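Long-range contacts in 4-hydroxybutyrate CoA-transferase (Porphyromonas gingivalis, PDB 3D3U), which probably transfers coenzyme A between carboxylic acids such as acetate and 4-hydroxybutyrate, as a member of the acetyl-CoA hydrolase/transferase family: residues A33-V38 / G136-Y141; I207-T212 / E229-L234; K258-P263 / K303-V308. All blocks are in the same frame, centred on the assembly; numbering follows the deposited sequence.

Contact 1: A33-V38 / G136-Y141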
loop_
_atom_site.group_PDB
_atom_site.type_symbol
_atom_site.label_atom_id
_atom_site.label_comp_id
_atom_site.label_asym_id
_atom_site.label_seq_id
_atom_site.Cartn_x
_atom_site.Cartn_y
_atom_site.Cartn_z
ATOM N N ALA A 33 -1.314 3.060 8.543
ATOM C CA ALA A 33 -0.882 1.656 8.391
ATOM C C ALA A 33 -0.183 1.353 9.703
ATOM O O ALA A 33 -0.833 1.446 10.759
ATOM C CB ALA A 33 0.024 1.430 7.156
ATOM N N ALA A 34 1.114 1.017 9.683
ATOM C CA ALA A 34 1.794 0.568 10.903
ATOM C C ALA A 34 2.460 1.750 11.531
ATOM O O ALA A 34 3.102 1.548 12.563
ATOM C CB ALA A 34 2.802 -0.523 10.632
ATOM N N ALA A 35 2.233 2.961 10.980
ATOM C CA ALA A 35 2.815 4.169 11.484
ATOM C C ALA A 35 1.757 5.025 12.056
ATOM O O ALA A 35 2.003 6.217 12.261
ATOM C CB ALA A 35 3.510 4.944 10.402
ATOM N N ALA A 36 0.585 4.434 12.274
ATOM C CA ALA A 36 -0.623 5.060 12.822
ATOM C C ALA A 36 -0.353 5.471 14.294
ATOM O O ALA A 36 0.252 4.691 15.036
ATOM C CB ALA A 36 -1.747 4.048 12.758
ATOM N N PRO A 37 -0.724 6.684 14.709
ATOM C CA PRO A 37 -0.270 7.213 15.949
ATOM C C PRO A 37 -1.329 6.987 17.017
ATOM O O PRO A 37 -2.112 7.849 17.447
ATOM C CB PRO A 37 -0.046 8.690 15.619
ATOM C CG PRO A 37 -0.763 8.922 14.387
ATOM C CD PRO A 37 -1.522 7.688 13.985
ATOM N N VAL A 38 -1.284 5.765 17.474
ATOM C CA VAL A 38 -2.228 5.245 18.389
ATOM C C VAL A 38 -2.076 5.923 19.744
ATOM O O VAL A 38 -3.090 6.116 20.421
ATOM C CB VAL A 38 -2.109 3.713 18.387
ATOM C CG1 VAL A 38 -0.667 3.328 18.241
ATOM C CG2 VAL A 38 -2.721 3.115 19.645
ATOM N N GLY A 136 9.924 6.410 8.468
ATOM C CA GLY A 136 9.993 4.956 8.684
ATOM C C GLY A 136 9.221 4.150 7.656
ATOM O O GLY A 136 9.479 4.220 6.418
ATOM N N VAL A 137 8.244 3.404 8.165
ATOM C CA VAL A 137 7.434 2.434 7.367
ATOM C C VAL A 137 6.199 3.015 6.581
ATOM O O VAL A 137 5.385 2.291 5.997
ATOM C CB VAL A 137 7.081 1.169 8.199
ATOM C CG1 VAL A 137 8.288 0.715 9.062
ATOM C CG2 VAL A 137 5.892 1.430 9.077
ATOM N N SER A 138 6.105 4.338 6.549
ATOM C CA SER A 138 4.963 5.029 5.882
ATOM C C SER A 138 5.305 6.382 5.218
ATOM O O SER A 138 5.542 7.385 5.897
ATOM C CB SER A 138 3.876 5.261 6.906
ATOM O OG SER A 138 2.860 4.378 6.612
ATOM N N CYS A 139 5.397 6.415 3.909
ATOM C CA CYS A 139 5.649 7.698 3.317
ATOM C C CYS A 139 4.281 8.157 2.784
ATOM O O CYS A 139 3.730 9.202 3.200
ATOM C CB CYS A 139 6.612 7.481 2.206
ATOM S SG CYS A 139 7.275 9.035 1.748
ATOM N N ASP A 140 3.730 7.264 1.927
ATOM C CA ASP A 140 2.466 7.369 1.228
ATOM C C ASP A 140 1.803 8.710 1.231
ATOM O O ASP A 140 2.227 9.569 0.448
ATOM C CB ASP A 140 1.543 6.293 1.716
ATOM C CG ASP A 140 1.523 6.230 3.167
ATOM O OD1 ASP A 140 0.933 7.159 3.802
ATOM O OD2 ASP A 140 2.115 5.295 3.759
ATOM N N TYR A 141 0.781 8.915 2.061
ATOM C CA TYR A 141 0.057 10.238 2.015
ATOM C C TYR A 141 0.439 11.022 3.228
ATOM O O TYR A 141 0.087 12.221 3.379
ATOM C CB TYR A 141 -1.449 10.123 2.014
ATOM C CG TYR A 141 -2.004 9.507 3.275
ATOM C CD1 TYR A 141 -2.252 10.246 4.395
ATOM C CD2 TYR A 141 -2.391 8.198 3.319
ATOM C CE1 TYR A 141 -2.810 9.669 5.511
ATOM C CE2 TYR A 141 -2.971 7.641 4.463
ATOM C CZ TYR A 141 -3.162 8.380 5.517
ATOM O OH TYR A 141 -3.731 7.800 6.606
#
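A33 meets S138 first, its CB pointing across to the serine OG at 4.1 Å. The hydroxyl finds its main partner in the carbonyl of H32 just before the loop, which ties 136-141 to the root of 33-38, although D140 OD2 also lies within reach of its proton. Next in line, A34 turns its methyl along the flank of the opposite segment, where CB lies 4.0 Å from CG2 of V137. The V137 torsion (chi1 -41°) sets CG1 beside the backbone N and wedges CG2 between that N and the carbonyl carbon, facing the alanines. A35 makes the closest approach, CB to CB of S138 at 3.5 Å, and its methyl also lies 4.4 Å from V137 CG2. Beyond this point the chain draws off: P37 centres an inverse gamma turn and is the N-cap of the next helix. The whole meeting is small and buried, methyl against methyl and methylene. It joins the loop that leads from strand 27-30 of the six-stranded parallel sheet into helix 38-46 with the loop that leads from strand 132-134 into helix 142-148, while Y141 reaches back with its OH to the carbonyl of F30 at the end of strand 27-30.

Contact 2: I207-T212 / E229-L234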
loop_
_atom_site.group_PDB
_atom_site.type_symbol
_atom_site.label_atom_id
_atom_site.label_comp_id
_atom_site.label_asym_id
_atom_site.label_seq_id
_atom_site.Cartn_x
_atom_site.Cartn_y
_atom_site.Cartn_z
ATOM N N ILE A 207 6.528 -13.876 -16.003
ATOM C CA ILE A 207 7.505 -13.030 -15.390
ATOM C C ILE A 207 8.862 -13.524 -15.853
ATOM O O ILE A 207 9.100 -14.771 -15.904
ATOM C CB ILE A 207 7.333 -13.088 -13.865
ATOM C CG1 ILE A 207 5.872 -12.744 -13.504
ATOM C CG2 ILE A 207 8.286 -12.130 -13.222
ATOM C CD1 ILE A 207 5.629 -12.187 -12.130
ATOM N N LYS A 208 9.711 -12.557 -16.229
ATOM C CA LYS A 208 10.998 -12.803 -16.839
ATOM C C LYS A 208 12.154 -12.528 -15.821
ATOM O O LYS A 208 12.074 -11.580 -15.031
ATOM C CB LYS A 208 11.116 -11.856 -18.021
ATOM C CG LYS A 208 10.715 -12.437 -19.367
ATOM C CD LYS A 208 11.160 -11.615 -20.626
ATOM C CE LYS A 208 10.151 -11.998 -21.718
ATOM N NZ LYS A 208 10.066 -11.326 -23.119
ATOM N N ASP A 209 13.262 -13.265 -15.848
ATOM C CA ASP A 209 14.423 -12.729 -15.118
ATOM C C ASP A 209 14.559 -11.260 -15.513
ATOM O O ASP A 209 14.492 -10.953 -16.691
ATOM C CB ASP A 209 15.723 -13.437 -15.482
ATOM C CG ASP A 209 15.618 -14.903 -15.362
ATOM O OD1 ASP A 209 14.488 -15.417 -15.343
ATOM O OD2 ASP A 209 16.591 -15.677 -15.332
ATOM N N GLY A 210 14.718 -10.365 -14.556
ATOM C CA GLY A 210 15.023 -8.965 -14.828
ATOM C C GLY A 210 13.908 -7.946 -14.693
ATOM O O GLY A 210 14.115 -6.776 -15.058
ATOM N N ASP A 211 12.753 -8.365 -14.171
ATOM C CA ASP A 211 11.506 -7.606 -14.283
ATOM C C ASP A 211 11.253 -6.823 -13.027
ATOM O O ASP A 211 11.426 -7.391 -11.955
ATOM C CB ASP A 211 10.331 -8.563 -14.373
ATOM C CG ASP A 211 10.214 -9.202 -15.674
ATOM O OD1 ASP A 211 9.186 -9.877 -15.921
ATOM O OD2 ASP A 211 11.140 -9.120 -16.534
ATOM N N THR A 212 10.803 -5.588 -13.056
ATOM C CA THR A 212 10.798 -4.968 -11.786
ATOM C C THR A 212 9.336 -5.074 -11.359
ATOM O O THR A 212 8.455 -4.450 -11.929
ATOM C CB THR A 212 11.390 -3.584 -11.840
ATOM O OG1 THR A 212 10.365 -2.704 -12.216
ATOM C CG2 THR A 212 12.453 -3.382 -13.020
ATOM N N GLU A 229 11.375 -18.464 -7.113
ATOM C CA GLU A 229 12.633 -18.802 -6.501
ATOM C C GLU A 229 13.694 -19.286 -7.529
ATOM O O GLU A 229 14.888 -19.182 -7.255
ATOM C CB GLU A 229 12.472 -19.746 -5.266
ATOM C CG GLU A 229 11.493 -19.251 -4.187
ATOM C CD GLU A 229 11.711 -19.883 -2.826
ATOM O OE1 GLU A 229 11.116 -19.404 -1.795
ATOM O OE2 GLU A 229 12.523 -20.816 -2.775
ATOM N N GLY A 230 13.268 -19.711 -8.729
ATOM C CA GLY A 230 14.176 -19.907 -9.862
ATOM C C GLY A 230 14.433 -18.726 -10.797
ATOM O O GLY A 230 14.958 -18.899 -11.924
ATOM N N HIS A 231 14.108 -17.517 -10.354
ATOM C CA HIS A 231 14.347 -16.304 -11.145
ATOM C C HIS A 231 15.578 -15.583 -10.661
ATOM O O HIS A 231 16.080 -15.856 -9.578
ATOM C CB HIS A 231 13.090 -15.400 -11.190
ATOM C CG HIS A 231 11.984 -15.954 -12.064
ATOM N ND1 HIS A 231 11.677 -15.434 -13.301
ATOM C CD2 HIS A 231 11.177 -17.047 -11.913
ATOM C CE1 HIS A 231 10.740 -16.177 -13.870
ATOM N NE2 HIS A 231 10.419 -17.157 -13.052
ATOM N N LYS A 232 16.062 -14.684 -11.503
ATOM C CA LYS A 232 17.279 -13.924 -11.313
ATOM C C LYS A 232 16.955 -12.476 -11.472
ATOM O O LYS A 232 15.957 -12.143 -12.117
ATOM C CB LYS A 232 18.266 -14.280 -12.434
ATOM C CG LYS A 232 18.593 -15.817 -12.578
ATOM C CD LYS A 232 19.117 -16.476 -11.234
ATOM C CE LYS A 232 19.235 -18.046 -11.234
ATOM N NZ LYS A 232 19.225 -18.415 -9.770
ATOM N N ASP A 233 17.791 -11.601 -10.880
ATOM C CA ASP A 233 17.735 -10.081 -11.020
ATOM C C ASP A 233 16.415 -9.330 -10.925
ATOM O O ASP A 233 16.233 -8.389 -11.637
ATOM C CB ASP A 233 18.470 -9.665 -12.285
ATOM C CG ASP A 233 19.939 -10.228 -12.311
ATOM O OD1 ASP A 233 20.613 -10.255 -11.216
ATOM O OD2 ASP A 233 20.492 -10.716 -13.353
ATOM N N LEU A 234 15.498 -9.704 -10.040
ATOM C CA LEU A 234 14.228 -9.059 -10.103
ATOM C C LEU A 234 14.345 -7.698 -9.405
ATOM O O LEU A 234 15.304 -7.447 -8.621
ATOM C CB LEU A 234 13.251 -9.942 -9.403
ATOM C CG LEU A 234 12.835 -11.322 -9.965
ATOM C CD1 LEU A 234 11.663 -11.784 -9.081
ATOM C CD2 LEU A 234 12.352 -11.243 -11.407
#
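H231 leans over from 229-234 to reach the backbone of 207-212, its CE1 coming within 3.0 Å of I207 O, near the ring plane and at the edge. With CG anti to the carbonyl carbon (chi1 -73°), the imidazole stands beside its own backbone N, where its CE1 and ND1 edge meets the I207-K208 backbone. The D209 carboxylate crosses this side chain at roughly a right angle, the two planes 63° apart, and OD1 lies 3.5 Å from H231 ND1. The other oxygen, OD2, rests 3.4 Å from K232 CG, the two side chains lying side by side and pointing the same way. K232 then bends at its second torsion and carries its ammonium away, NZ ending 6.7 Å from D209 OD2. Next to these groups the type II turn from K208 to D211 brings G210 against 229-234: its N gives a weak hydrogen bond to K232 O (3.3 Å), and its CA lies 3.5 Å from D233 O in a CA-H...O contact. L234 closes the buried side, reaching K208 O with CD2 at 3.7 Å. Within the turn, D211 OD1 accepts a nearly straight bond (171°) from K208 N, which arrives from well above the carboxylate plane. The two loops lead into the neighbouring parallel strands 212-215 and 235-237. Backbone carbonyls on both sides, I207 O and K208 O from one segment and K232 O and D233 O from the other, face C-H and N-H groups; the one clear bond across is weak, C-H...O and van der Waals contacts accompany it, and with the lysine and aspartate charges this far apart their attraction is probably modest.

Contact 3: K258-P263 / K303-V308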
loop_
_atom_site.group_PDB
_atom_site.type_symbol
_atom_site.label_atom_id
_atom_site.label_comp_id
_atom_site.label_asym_id
_atom_site.label_seq_id
_atom_site.Cartn_x
_atom_site.Cartn_y
_atom_site.Cartn_z
ATOM N N LYS A 258 18.780 -4.640 -12.793
ATOM C CA LYS A 258 18.220 -4.296 -14.126
ATOM C C LYS A 258 17.255 -3.153 -14.057
ATOM O O LYS A 258 17.011 -2.480 -15.044
ATOM C CB LYS A 258 17.502 -5.507 -14.697
ATOM C CG LYS A 258 18.460 -6.289 -15.607
ATOM C CD LYS A 258 18.509 -7.755 -15.301
ATOM C CE LYS A 258 19.150 -8.546 -16.473
ATOM N NZ LYS A 258 18.562 -9.989 -16.522
ATOM N N LYS A 259 16.715 -2.896 -12.873
ATOM C CA LYS A 259 15.949 -1.667 -12.659
ATOM C C LYS A 259 16.461 -0.509 -13.570
ATOM O O LYS A 259 17.646 -0.241 -13.609
ATOM C CB LYS A 259 15.988 -1.306 -11.176
ATOM C CG LYS A 259 15.355 -2.356 -10.314
ATOM C CD LYS A 259 14.947 -1.842 -8.990
ATOM C CE LYS A 259 14.202 -0.455 -9.015
ATOM N NZ LYS A 259 12.819 -0.511 -8.560
ATOM N N THR A 260 15.609 0.158 -14.341
ATOM C CA THR A 260 16.121 1.372 -14.964
ATOM C C THR A 260 15.712 2.594 -14.186
ATOM O O THR A 260 15.942 3.708 -14.681
ATOM C CB THR A 260 15.613 1.560 -16.320
ATOM O OG1 THR A 260 14.203 1.718 -16.237
ATOM C CG2 THR A 260 15.797 0.315 -17.102
ATOM N N LEU A 261 15.112 2.399 -12.999
ATOM C CA LEU A 261 14.737 3.515 -12.139
ATOM C C LEU A 261 15.016 3.131 -10.724
ATOM O O LEU A 261 14.507 2.106 -10.259
ATOM C CB LEU A 261 13.252 3.843 -12.263
ATOM C CG LEU A 261 12.711 5.044 -11.486
ATOM C CD1 LEU A 261 13.639 6.155 -11.930
ATOM C CD2 LEU A 261 11.211 5.405 -11.773
ATOM N N HIS A 262 15.799 3.951 -10.016
ATOM C CA HIS A 262 16.335 3.596 -8.681
ATOM C C HIS A 262 17.030 2.219 -8.682
ATOM O O HIS A 262 16.639 1.259 -7.963
ATOM C CB HIS A 262 15.241 3.693 -7.635
ATOM C CG HIS A 262 14.540 5.009 -7.632
ATOM N ND1 HIS A 262 15.185 6.195 -7.331
ATOM C CD2 HIS A 262 13.249 5.337 -7.896
ATOM C CE1 HIS A 262 14.325 7.197 -7.433
ATOM N NE2 HIS A 262 13.139 6.705 -7.763
ATOM N N PRO A 263 18.054 2.111 -9.534
ATOM C CA PRO A 263 18.741 0.830 -9.741
ATOM C C PRO A 263 19.349 0.365 -8.441
ATOM O O PRO A 263 19.837 1.172 -7.655
ATOM C CB PRO A 263 19.804 1.174 -10.746
ATOM C CG PRO A 263 19.996 2.588 -10.576
ATOM C CD PRO A 263 18.643 3.188 -10.339
ATOM N N LYS A 303 8.556 4.709 -16.051
ATOM C CA LYS A 303 9.981 4.806 -16.299
ATOM C C LYS A 303 10.689 3.444 -15.966
ATOM O O LYS A 303 11.804 3.161 -16.398
ATOM C CB LYS A 303 10.622 5.896 -15.480
ATOM C CG LYS A 303 9.824 7.117 -15.235
ATOM C CD LYS A 303 10.030 8.185 -16.277
ATOM C CE LYS A 303 10.142 9.596 -15.611
ATOM N NZ LYS A 303 11.563 10.186 -15.591
ATOM N N ASN A 304 10.057 2.581 -15.192
ATOM C CA ASN A 304 10.645 1.286 -14.901
ATOM C C ASN A 304 10.410 0.208 -15.973
ATOM O O ASN A 304 9.277 -0.222 -16.184
ATOM C CB ASN A 304 10.083 0.838 -13.585
ATOM C CG ASN A 304 11.064 0.911 -12.492
ATOM O OD1 ASN A 304 12.284 0.436 -12.581
ATOM N ND2 ASN A 304 10.554 1.403 -11.377
ATOM N N ASP A 305 11.457 -0.278 -16.627
ATOM C CA ASP A 305 11.185 -1.288 -17.664
ATOM C C ASP A 305 10.778 -2.677 -17.242
ATOM O O ASP A 305 11.144 -3.182 -16.106
ATOM C CB ASP A 305 12.338 -1.402 -18.591
ATOM C CG ASP A 305 12.550 -0.147 -19.289
ATOM O OD1 ASP A 305 13.257 -0.080 -20.273
ATOM O OD2 ASP A 305 11.988 0.871 -18.881
ATOM N N ARG A 306 10.038 -3.327 -18.136
ATOM C CA ARG A 306 9.639 -4.677 -17.779
ATOM C C ARG A 306 8.880 -4.520 -16.484
ATOM O O ARG A 306 9.159 -5.196 -15.517
ATOM C CB ARG A 306 10.885 -5.602 -17.543
ATOM C CG ARG A 306 11.782 -5.606 -18.719
ATOM C CD ARG A 306 13.266 -5.713 -18.436
ATOM N NE ARG A 306 13.868 -5.719 -19.766
ATOM C CZ ARG A 306 13.983 -6.821 -20.558
ATOM N NH1 ARG A 306 14.520 -6.696 -21.778
ATOM N NH2 ARG A 306 13.613 -8.057 -20.135
ATOM N N MET A 307 7.979 -3.571 -16.404
ATOM C CA MET A 307 7.349 -3.418 -15.108
ATOM C C MET A 307 6.206 -4.352 -15.140
ATOM O O MET A 307 5.369 -4.217 -16.036
ATOM C CB MET A 307 6.805 -2.035 -14.922
ATOM C CG MET A 307 5.866 -1.930 -13.767
ATOM S SD MET A 307 6.630 -1.683 -12.141
ATOM C CE MET A 307 7.412 -0.077 -12.295
ATOM N N VAL A 308 6.140 -5.282 -14.185
ATOM C CA VAL A 308 4.946 -6.146 -14.106
ATOM C C VAL A 308 4.095 -6.105 -12.808
ATOM O O VAL A 308 4.544 -6.617 -11.760
ATOM C CB VAL A 308 5.219 -7.626 -14.624
ATOM C CG1 VAL A 308 6.692 -7.858 -14.939
ATOM C CG2 VAL A 308 4.495 -8.719 -13.691
#
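L261 and N304 bring the two backbones together, their CA atoms 5.4 Å apart where loop 258-263 passes the turn that leads from helix 298-303 into strand 307-311. L261 is extended, and H262 after it takes left-handed helical angles; R306 does the same in the other segment, just before the strand begins. T260 is the polar link. Its first torsion (chi1 63°) places OG1 between the backbone N and the carbonyl carbon, facing the turn, where D305 N gives it a weak hydrogen bond of 3.4 Å (154°). The same oxygen lies 2.8 Å from K303 O, while CG2 packs 3.9 Å from CG of D305, the two side chains roughly perpendicular. L261 sends CG anti to its backbone N (chi1 -176°), out over helix 298-303: CD2 sits 3.8 Å from K303 CB and the side chain also touches V300. The N304 amide crosses the leucine at about a right angle, with CG 3.7 Å and OD1 3.6 Å from L261 CB. K259 runs obliquely past this amide, its ammonium hydrogen-bonded to the carbonyl of I236. The contact is therefore mixed: a threonine hydroxyl set among the backbone polar groups of K303 and D305, next to the leucine, which packs on the lysine methylene and lies against the asparagine amide. The one clear bond is weak, and packing around L261 adds to the join.

In the fold
Contacts 2 and 3 lie side by side where strands of the mixed sheet begin, with centres about 12 Å apart. They meet where parallel strands 212-215 and 307-311 start next to each other: T212 N probably donates a hydrogen bond to R306 O (3.0 Å), and D211 packs on V308. Contact 1 belongs to the other half of the molecule, at the six-stranded parallel sheet, its centre about 30 Å from that of contact 2 and 26 Å from that of contact 3; nearest atoms of contacts 1 and 3 are about 11 Å apart. The chain bridges this gap: 258-263 leads into strand 266-268, and S269 and I271 beyond it make backbone hydrogen bonds with 136-141 of contact 1.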